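Local coordinates for protein KLLA0F20702p (Kluyveromyces lactis, PDB 5Y5A) that probably takes part in recruiting telomerase to telomeres through its complex with Cdc13, as a yeast Est1 telomerase subunit of largely helical, TPR-related build, at residues K125-I130 against C197-K202; S136-I141 against M186-C191; C191-G196 against R222-A227. One frame throughout, in Å; residues are numbered along the deposited sequence.

Overall arrangement
Followed from the N terminus, after three earlier helices the chain forms helix 113-144, which supplies residues 125-130 and then 136-141. Past the short helix 155-158 it returns along helix 179-206, whose residues 186-191 close interaction 2 against 136-141. Residues 197-202, further along the same helix, close interaction 1 against 125-130, so that interaction 2 is nested inside the larger loop. Interaction 3 opens at Cys191, shared with interaction 2, and closes when helix 218-230 folds back; its loop crosses that of interaction 1. Helix 179-206 is thus common to all three, joining helix 113-144 to helix 218-230.

Interaction 1: residues K125-I130 against C197-K202; sequences KIFPQI and CSQRYK
Phe127 reaches across to Ser198, Gln199 and Lys202 in an antiparallel pairing of two helices, part of the helical, TPR-related N-terminal region of Est1. The local axes are 11.1 Å apart at their closest, a wide spacing that one large aromatic side chain is able to bridge. It gets there with CG anti to the backbone N (chi1 -168°), which carries the ring out from helix 113-144 toward helix 179-206.

The aliphatic contacts lie over the ring. Lys202 lays its methylene chain across one face, at about a right angle to the phenylalanine side chain, and its CD makes a CH-pi contact 3.9 Å from the ring centroid of Phe127. The CB of Lys202 covers the same ring near CE1. The lysine thus contributes hydrocarbon here, while its NZ has a long, weak ion pair with Glu206.

Polar groups meet the rim instead. The carbonyl O of Ser198 lies 3.1 Å from CE1 of Phe127, where the partly positive ring hydrogens would suit an oxygen. Further round the rim, beside CE2 and CZ, stands the carboxamide of Gln199, its plane turned 84° from the ring, with NE2 3.3 Å from CE2 of Phe127. With an alanine at Phe127, the space between the helices would probably be left unfilled and the methylenes of Lys202 would lose the ring face they rest on.

A smaller van der Waals contact sits beside this one. Ser198 OG is already hydrogen-bonded to the carbonyl O of Tyr194, one turn back in its own helix, and His90 of helix 78-105 touches Ile130 from outside the pair. Across the interface, CG2 of Ile130 approaches OG of Ser198 to 3.9 Å.

Interaction 2: residues S136-I141 against M186-C191; sequences STLELI and MASQRC
Leu138 and Cys191 meet where helix 113-144 runs antiparallel to helix 179-206, the local axes 9.3 Å apart and inclined at 150°. The leucine is a useful side chain to follow outward. Its CB leaves the helix without facing the partner directly, and the rest of the chain makes good the difference. With CG anti to the carbonyl carbon (chi1 -82°), the branch point comes to 3.6 Å from CB of Cys191. Beyond it the two methyls divide the work: CD1 stays near the same CB of Cys191, while CD2 settles against the backbone of the other helix, 3.7 Å from CA of Ser188 and equally close to its CB. CD1 also continues into the neighbouring packing, touching CD2 of Leu192.

Neighbouring residues complete the seam. Thr137, just before the leucine, presents CB to the sulfur, 3.6 Å from SG of Cys191; its hydroxyl is bonded back to the carbonyl O of Leu133. One turn on, CD1 of Ile141 touches two residues, lying 3.6 Å from OG of Ser188 and 3.8 Å from CB of Ala187. The serine hydroxyl is bonded to the carbonyl O of Cys184 in its own helix, which satisfies this buried oxygen beside apolar methyls. Small residues on helix 179-206 let branched side chains come close, and the CA atoms of Leu138 and Ser188 are 5.8 Å apart.

Helix 33-53 packs on helix 113-144 through Thr137 and Ile141, and helix 78-105 meets Ala187 and Cys191. Such layering of antiparallel helices is characteristic of the TPR-related alpha-helical fold to which the Est1 family belongs.

Interaction 3: residues C191-G196 against R222-A227; sequences CLLYIG and RYLDIA
Ile195 sets its CG2 methyl squarely over the ring of Tyr223, 3.5 Å from the centroid and only 7° off the ring normal, a CH-pi contact centred on the face. This methyl lies anti to the backbone N (CG1 takes chi1 -78°), which directs it at the ring. Leu192 attends the same ring differently, its CD2 coming near the plane at the edge, 4.0 Å from CD1 of Tyr223. Its other methyl turns along helix 218-230, CD1 lying 3.6 Å from CG2 of Ile226, and its CB rests 3.7 Å from CB of Ala227. One leucine thus touches residues a single turn apart on the partner. Leu193 adds a lighter contact from its CD1 to CD2 of Leu224.

These side chains interlock between neighbouring antiparallel helices of the TPR-related array; residues 222-227 fall within the range assigned to the Est1 DNA/RNA-binding family. The local axes approach to 8.0 Å, a close spacing consistent with small residues here. Ala227 faces Leu192, and at Gly196 the CA stands 4.1 Å from CD2 of Leu224, where a CB on the glycine would come too close to that methyl as it is placed.

Further out, neighbouring elements close round the pair. Tyr134 of helix 113-144 touches Ile195, and Leu159 packs on both Leu192 and Ile226. On helix 235-247, Gln240 meets Leu193 and Thr237 meets Ala227, while Arg241 forms a salt bridge with Asp225.

Interaction 1: residues K125-I130 against C197-K202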
loop_
_atom_site.group_PDB
_atom_site.type_symbol
_atom_site.label_atom_id
_atom_site.label_comp_id
_atom_site.label_asym_id
_atom_site.label_seq_id
_atom_site.Cartn_x
_atom_site.Cartn_y
_atom_site.Cartn_z
ATOM N N LYS A 125 -30.939 -6.523 10.369
ATOM C CA LYS A 125 -32.107 -5.816 9.855
ATOM C C LYS A 125 -31.678 -4.604 9.033
ATOM O O LYS A 125 -32.370 -4.196 8.099
ATOM C CB LYS A 125 -33.022 -5.360 10.996
ATOM C CG LYS A 125 -33.599 -6.473 11.854
ATOM C CD LYS A 125 -34.582 -5.909 12.876
ATOM C CE LYS A 125 -35.121 -6.988 13.797
ATOM N NZ LYS A 125 -36.089 -6.421 14.774
ATOM N N ILE A 126 -30.527 -4.040 9.385
ATOM C CA ILE A 126 -30.076 -2.769 8.832
ATOM C C ILE A 126 -29.032 -2.930 7.732
ATOM O O ILE A 126 -29.068 -2.225 6.722
ATOM C CB ILE A 126 -29.484 -1.871 9.938
ATOM C CG1 ILE A 126 -30.570 -1.459 10.936
ATOM C CG2 ILE A 126 -28.820 -0.649 9.342
ATOM C CD1 ILE A 126 -30.040 -0.799 12.193
ATOM N N PHE A 127 -28.107 -3.862 7.934
ATOM C CA PHE A 127 -26.949 -3.994 7.056
ATOM C C PHE A 127 -27.269 -4.189 5.567
ATOM O O PHE A 127 -26.571 -3.633 4.720
ATOM C CB PHE A 127 -26.048 -5.141 7.526
ATOM C CG PHE A 127 -24.702 -5.152 6.853
ATOM C CD1 PHE A 127 -23.671 -4.369 7.335
ATOM C CD2 PHE A 127 -24.482 -5.924 5.725
ATOM C CE1 PHE A 127 -22.436 -4.364 6.710
ATOM C CE2 PHE A 127 -23.253 -5.922 5.094
ATOM C CZ PHE A 127 -22.228 -5.145 5.587
ATOM N N PRO A 128 -28.300 -4.985 5.233
ATOM C CA PRO A 128 -28.569 -5.111 3.795
ATOM C C PRO A 128 -28.954 -3.797 3.110
ATOM O O PRO A 128 -28.720 -3.657 1.911
ATOM C CB PRO A 128 -29.733 -6.105 3.749
ATOM C CG PRO A 128 -29.539 -6.942 4.959
ATOM C CD PRO A 128 -29.049 -5.990 6.011
ATOM N N GLN A 129 -29.530 -2.857 3.851
ATOM C CA GLN A 129 -29.903 -1.566 3.281
ATOM C C GLN A 129 -28.667 -0.720 3.012
ATOM O O GLN A 129 -28.522 -0.133 1.937
ATOM C CB GLN A 129 -30.864 -0.822 4.209
ATOM C CG GLN A 129 -32.267 -1.399 4.208
ATOM C CD GLN A 129 -32.812 -1.556 2.801
ATOM O OE1 GLN A 129 -32.917 -0.582 2.053
ATOM N NE2 GLN A 129 -33.142 -2.788 2.427
ATOM N N ILE A 130 -27.785 -0.669 4.005
ATOM C CA ILE A 130 -26.525 0.046 3.898
ATOM C C ILE A 130 -25.739 -0.455 2.704
ATOM O O ILE A 130 -25.244 0.332 1.897
ATOM C CB ILE A 130 -25.676 -0.120 5.170
ATOM C CG1 ILE A 130 -26.414 0.468 6.374
ATOM C CG2 ILE A 130 -24.309 0.538 4.992
ATOM C CD1 ILE A 130 -25.687 0.276 7.680
ATOM N N CYS A 197 -15.502 -1.153 4.256
ATOM C CA CYS A 197 -15.627 -0.795 5.669
ATOM C C CYS A 197 -16.830 -1.446 6.335
ATOM O O CYS A 197 -16.730 -1.931 7.460
ATOM C CB CYS A 197 -15.739 0.717 5.838
ATOM S SG CYS A 197 -14.364 1.656 5.170
ATOM N N SER A 198 -17.970 -1.430 5.648
ATOM C CA SER A 198 -19.201 -1.999 6.190
ATOM C C SER A 198 -19.030 -3.490 6.435
ATOM O O SER A 198 -19.410 -4.000 7.482
ATOM C CB SER A 198 -20.376 -1.753 5.246
ATOM O OG SER A 198 -20.544 -0.371 5.003
ATOM N N GLN A 199 -18.449 -4.174 5.453
ATOM C CA GLN A 199 -18.161 -5.598 5.554
ATOM C C GLN A 199 -17.226 -5.907 6.716
ATOM O O GLN A 199 -17.400 -6.915 7.403
ATOM C CB GLN A 199 -17.547 -6.111 4.252
ATOM C CG GLN A 199 -18.530 -6.226 3.119
ATOM C CD GLN A 199 -19.615 -7.227 3.420
ATOM O OE1 GLN A 199 -19.360 -8.272 4.023
ATOM N NE2 GLN A 199 -20.840 -6.911 3.018
ATOM N N ARG A 200 -16.225 -5.052 6.924
ATOM C CA ARG A 200 -15.306 -5.252 8.035
ATOM C C ARG A 200 -16.066 -5.153 9.350
ATOM O O ARG A 200 -15.927 -6.003 10.227
ATOM C CB ARG A 200 -14.163 -4.238 8.016
ATOM C CG ARG A 200 -13.146 -4.495 9.120
ATOM C CD ARG A 200 -12.016 -3.483 9.129
ATOM N NE ARG A 200 -12.514 -2.117 9.223
ATOM C CZ ARG A 200 -12.977 -1.562 10.340
ATOM N NH1 ARG A 200 -13.412 -0.309 10.319
ATOM N NH2 ARG A 200 -13.012 -2.255 11.472
ATOM N N TYR A 201 -16.876 -4.108 9.471
ATOM C CA TYR A 201 -17.686 -3.892 10.662
ATOM C C TYR A 201 -18.629 -5.058 10.939
ATOM O O TYR A 201 -18.828 -5.447 12.091
ATOM C CB TYR A 201 -18.495 -2.605 10.529
ATOM C CG TYR A 201 -17.788 -1.373 11.030
ATOM C CD1 TYR A 201 -17.556 -1.189 12.388
ATOM C CD2 TYR A 201 -17.371 -0.380 10.150
ATOM C CE1 TYR A 201 -16.915 -0.053 12.858
ATOM C CE2 TYR A 201 -16.730 0.761 10.611
ATOM C CZ TYR A 201 -16.504 0.919 11.965
ATOM O OH TYR A 201 -15.869 2.053 12.425
ATOM N N LYS A 202 -19.213 -5.615 9.905
ATOM C CA LYS A 202 -20.122 -6.707 10.102
ATOM C C LYS A 202 -19.399 -7.903 10.646
ATOM O O LYS A 202 -19.831 -8.496 11.610
ATOM C CB LYS A 202 -20.821 -7.079 8.805
ATOM C CG LYS A 202 -21.731 -8.285 8.935
ATOM C CD LYS A 202 -22.383 -8.656 7.620
ATOM C CE LYS A 202 -23.034 -10.022 7.699
ATOM N NZ LYS A 202 -22.938 -10.753 6.419
#

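Interaction 2: residues S136-I141 against M186-C191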
loop_
_atom_site.group_PDB
_atom_site.type_symbol
_atom_site.label_atom_id
_atom_site.label_comp_id
_atom_site.label_asym_id
_atom_site.label_seq_id
_atom_site.Cartn_x
_atom_site.Cartn_y
_atom_site.Cartn_z
ATOM N N SER A 136 -26.104 -0.217 -5.214
ATOM C CA SER A 136 -27.073 0.350 -6.160
ATOM C C SER A 136 -26.384 1.370 -7.042
ATOM O O SER A 136 -26.595 1.417 -8.254
ATOM C CB SER A 136 -28.245 1.036 -5.449
ATOM O OG SER A 136 -29.033 0.126 -4.709
ATOM N N THR A 137 -25.567 2.200 -6.407
ATOM C CA THR A 137 -24.898 3.289 -7.092
ATOM C C THR A 137 -23.924 2.735 -8.128
ATOM O O THR A 137 -23.885 3.214 -9.261
ATOM C CB THR A 137 -24.177 4.193 -6.088
ATOM O OG1 THR A 137 -25.072 4.482 -5.005
ATOM C CG2 THR A 137 -23.755 5.495 -6.745
ATOM N N LEU A 138 -23.159 1.715 -7.742
ATOM C CA LEU A 138 -22.292 0.999 -8.676
ATOM C C LEU A 138 -23.071 0.482 -9.885
ATOM O O LEU A 138 -22.714 0.768 -11.031
ATOM C CB LEU A 138 -21.600 -0.173 -7.980
ATOM C CG LEU A 138 -20.343 0.135 -7.174
ATOM C CD1 LEU A 138 -19.804 -1.137 -6.549
ATOM C CD2 LEU A 138 -19.295 0.789 -8.053
ATOM N N GLU A 139 -24.128 -0.282 -9.619
ATOM C CA GLU A 139 -24.975 -0.835 -10.675
ATOM C C GLU A 139 -25.562 0.267 -11.549
ATOM O O GLU A 139 -25.650 0.120 -12.768
ATOM C CB GLU A 139 -26.108 -1.681 -10.081
ATOM C CG GLU A 139 -25.679 -3.033 -9.533
ATOM C CD GLU A 139 -26.851 -3.843 -9.000
ATOM O OE1 GLU A 139 -27.720 -3.261 -8.316
ATOM O OE2 GLU A 139 -26.904 -5.064 -9.264
ATOM N N LEU A 140 -25.971 1.364 -10.915
ATOM C CA LEU A 140 -26.469 2.525 -11.639
ATOM C C LEU A 140 -25.407 3.040 -12.594
ATOM O O LEU A 140 -25.666 3.238 -13.780
ATOM C CB LEU A 140 -26.881 3.639 -10.674
ATOM C CG LEU A 140 -27.218 4.982 -11.332
ATOM C CD1 LEU A 140 -28.481 4.872 -12.173
ATOM C CD2 LEU A 140 -27.355 6.096 -10.308
ATOM N N ILE A 141 -24.207 3.237 -12.062
ATOM C CA ILE A 141 -23.100 3.803 -12.816
ATOM C C ILE A 141 -22.724 2.938 -14.015
ATOM O O ILE A 141 -22.645 3.427 -15.140
ATOM C CB ILE A 141 -21.871 3.995 -11.917
ATOM C CG1 ILE A 141 -22.110 5.155 -10.951
ATOM C CG2 ILE A 141 -20.629 4.249 -12.750
ATOM C CD1 ILE A 141 -21.060 5.264 -9.867
ATOM N N MET A 186 -14.495 8.030 -9.242
ATOM C CA MET A 186 -14.395 8.341 -7.816
ATOM C C MET A 186 -15.638 7.872 -7.049
ATOM O O MET A 186 -15.537 7.395 -5.921
ATOM C CB MET A 186 -14.184 9.842 -7.603
ATOM C CG MET A 186 -12.853 10.354 -8.117
ATOM S SD MET A 186 -11.483 9.338 -7.540
ATOM C CE MET A 186 -11.391 9.787 -5.810
ATOM N N ALA A 187 -16.808 8.011 -7.659
ATOM C CA ALA A 187 -18.032 7.539 -7.016
ATOM C C ALA A 187 -17.963 6.031 -6.825
ATOM O O ALA A 187 -18.321 5.513 -5.770
ATOM C CB ALA A 187 -19.256 7.919 -7.827
ATOM N N SER A 188 -17.480 5.341 -7.855
ATOM C CA SER A 188 -17.329 3.896 -7.808
ATOM C C SER A 188 -16.344 3.493 -6.726
ATOM O O SER A 188 -16.609 2.583 -5.941
ATOM C CB SER A 188 -16.874 3.363 -9.162
ATOM O OG SER A 188 -17.868 3.610 -10.143
ATOM N N GLN A 189 -15.215 4.190 -6.684
ATOM C CA GLN A 189 -14.191 3.932 -5.684
ATOM C C GLN A 189 -14.747 4.110 -4.272
ATOM O O GLN A 189 -14.434 3.337 -3.368
ATOM C CB GLN A 189 -12.987 4.854 -5.906
ATOM C CG GLN A 189 -11.767 4.502 -5.070
ATOM C CD GLN A 189 -11.792 5.126 -3.691
ATOM O OE1 GLN A 189 -12.397 6.178 -3.481
ATOM N NE2 GLN A 189 -11.129 4.481 -2.740
ATOM N N ARG A 190 -15.574 5.128 -4.080
ATOM C CA ARG A 190 -16.180 5.339 -2.773
ATOM C C ARG A 190 -17.133 4.205 -2.419
ATOM O O ARG A 190 -17.153 3.740 -1.277
ATOM C CB ARG A 190 -16.905 6.677 -2.725
ATOM C CG ARG A 190 -15.960 7.866 -2.775
ATOM C CD ARG A 190 -14.888 7.777 -1.694
ATOM N NE ARG A 190 -14.352 9.098 -1.398
ATOM C CZ ARG A 190 -13.225 9.582 -1.908
ATOM N NH1 ARG A 190 -12.488 8.838 -2.724
ATOM N NH2 ARG A 190 -12.832 10.804 -1.590
ATOM N N CYS A 191 -17.910 3.754 -3.401
ATOM C CA CYS A 191 -18.838 2.649 -3.178
ATOM C C CYS A 191 -18.081 1.404 -2.746
ATOM O O CYS A 191 -18.464 0.733 -1.792
ATOM C CB CYS A 191 -19.651 2.350 -4.436
ATOM S SG CYS A 191 -20.859 3.605 -4.853
#

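Interaction 3: residues C191-G196 against R222-A227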
loop_
_atom_site.group_PDB
_atom_site.type_symbol
_atom_site.label_atom_id
_atom_site.label_comp_id
_atom_site.label_asym_id
_atom_site.label_seq_id
_atom_site.Cartn_x
_atom_site.Cartn_y
_atom_site.Cartn_z
ATOM N N CYS A 191 -17.910 3.754 -3.401
ATOM C CA CYS A 191 -18.838 2.649 -3.178
ATOM C C CYS A 191 -18.081 1.404 -2.746
ATOM O O CYS A 191 -18.464 0.733 -1.792
ATOM C CB CYS A 191 -19.651 2.350 -4.436
ATOM S SG CYS A 191 -20.859 3.605 -4.853
ATOM N N LEU A 192 -17.001 1.103 -3.455
ATOM C CA LEU A 192 -16.180 -0.044 -3.117
ATOM C C LEU A 192 -15.502 0.143 -1.759
ATOM O O LEU A 192 -15.370 -0.810 -0.994
ATOM C CB LEU A 192 -15.144 -0.289 -4.211
ATOM C CG LEU A 192 -15.735 -0.651 -5.579
ATOM C CD1 LEU A 192 -14.681 -0.515 -6.661
ATOM C CD2 LEU A 192 -16.319 -2.059 -5.578
ATOM N N LEU A 193 -15.081 1.371 -1.459
ATOM C CA LEU A 193 -14.453 1.671 -0.172
ATOM C C LEU A 193 -15.406 1.459 1.003
ATOM O O LEU A 193 -15.036 0.853 2.009
ATOM C CB LEU A 193 -13.927 3.111 -0.140
ATOM C CG LEU A 193 -13.307 3.570 1.191
ATOM C CD1 LEU A 193 -12.034 2.786 1.526
ATOM C CD2 LEU A 193 -13.014 5.066 1.193
ATOM N N TYR A 194 -16.630 1.954 0.883
ATOM C CA TYR A 194 -17.540 1.930 2.019
ATOM C C TYR A 194 -18.272 0.594 2.144
ATOM O O TYR A 194 -18.736 0.229 3.224
ATOM C CB TYR A 194 -18.526 3.091 1.928
ATOM C CG TYR A 194 -17.836 4.429 2.053
ATOM C CD1 TYR A 194 -16.900 4.652 3.060
ATOM C CD2 TYR A 194 -18.094 5.462 1.154
ATOM C CE1 TYR A 194 -16.246 5.875 3.175
ATOM C CE2 TYR A 194 -17.445 6.686 1.261
ATOM C CZ TYR A 194 -16.524 6.888 2.273
ATOM O OH TYR A 194 -15.884 8.102 2.386
ATOM N N ILE A 195 -18.370 -0.141 1.046
ATOM C CA ILE A 195 -18.807 -1.524 1.136
ATOM C C ILE A 195 -17.757 -2.281 1.949
ATOM O O ILE A 195 -18.098 -3.043 2.852
ATOM C CB ILE A 195 -19.001 -2.166 -0.255
ATOM C CG1 ILE A 195 -20.328 -1.708 -0.865
ATOM C CG2 ILE A 195 -18.978 -3.678 -0.159
ATOM C CD1 ILE A 195 -20.571 -2.217 -2.266
ATOM N N GLY A 196 -16.483 -2.032 1.640
ATOM C CA GLY A 196 -15.372 -2.644 2.354
ATOM C C GLY A 196 -15.428 -2.419 3.854
ATOM O O GLY A 196 -15.418 -3.376 4.637
ATOM N N ARG A 222 -11.431 -8.043 -0.658
ATOM C CA ARG A 222 -11.644 -8.101 -2.104
ATOM C C ARG A 222 -12.197 -6.781 -2.639
ATOM O O ARG A 222 -11.741 -6.289 -3.673
ATOM C CB ARG A 222 -12.585 -9.241 -2.487
ATOM C CG ARG A 222 -12.687 -9.441 -3.996
ATOM C CD ARG A 222 -13.815 -10.389 -4.393
ATOM N NE ARG A 222 -15.125 -9.748 -4.319
ATOM C CZ ARG A 222 -16.128 -10.007 -5.151
ATOM N NH1 ARG A 222 -15.969 -10.894 -6.125
ATOM N NH2 ARG A 222 -17.287 -9.376 -5.011
ATOM N N TYR A 223 -13.174 -6.212 -1.937
ATOM C CA TYR A 223 -13.746 -4.927 -2.332
ATOM C C TYR A 223 -12.704 -3.815 -2.262
ATOM O O TYR A 223 -12.619 -2.976 -3.150
ATOM C CB TYR A 223 -14.949 -4.573 -1.455
ATOM C CG TYR A 223 -16.206 -5.351 -1.803
ATOM C CD1 TYR A 223 -16.906 -5.088 -2.975
ATOM C CD2 TYR A 223 -16.688 -6.339 -0.961
ATOM C CE1 TYR A 223 -18.050 -5.790 -3.300
ATOM C CE2 TYR A 223 -17.835 -7.049 -1.276
ATOM C CZ TYR A 223 -18.512 -6.771 -2.448
ATOM O OH TYR A 223 -19.654 -7.475 -2.765
ATOM N N LEU A 224 -11.909 -3.823 -1.199
ATOM C CA LEU A 224 -10.857 -2.838 -1.024
ATOM C C LEU A 224 -9.791 -2.988 -2.113
ATOM O O LEU A 224 -9.277 -1.998 -2.633
ATOM C CB LEU A 224 -10.237 -2.971 0.367
ATOM C CG LEU A 224 -11.141 -2.624 1.552
ATOM C CD1 LEU A 224 -10.425 -2.878 2.874
ATOM C CD2 LEU A 224 -11.595 -1.178 1.461
ATOM N N ASP A 225 -9.471 -4.230 -2.463
ATOM C CA ASP A 225 -8.509 -4.488 -3.529
ATOM C C ASP A 225 -8.981 -3.870 -4.835
ATOM O O ASP A 225 -8.204 -3.245 -5.555
ATOM C CB ASP A 225 -8.286 -5.989 -3.709
ATOM C CG ASP A 225 -7.330 -6.560 -2.684
ATOM O OD1 ASP A 225 -7.118 -5.909 -1.637
ATOM O OD2 ASP A 225 -6.792 -7.661 -2.926
ATOM N N ILE A 226 -10.266 -4.037 -5.132
ATOM C CA ILE A 226 -10.817 -3.474 -6.349
ATOM C C ILE A 226 -10.793 -1.949 -6.279
ATOM O O ILE A 226 -10.423 -1.289 -7.250
ATOM C CB ILE A 226 -12.238 -3.976 -6.601
ATOM C CG1 ILE A 226 -12.230 -5.503 -6.701
ATOM C CG2 ILE A 226 -12.781 -3.381 -7.884
ATOM C CD1 ILE A 226 -13.614 -6.118 -6.793
ATOM N N ALA A 227 -11.154 -1.393 -5.125
ATOM C CA ALA A 227 -11.098 0.056 -4.925
ATOM C C ALA A 227 -9.686 0.616 -5.157
ATOM O O ALA A 227 -9.523 1.636 -5.822
ATOM C CB ALA A 227 -11.587 0.412 -3.531
#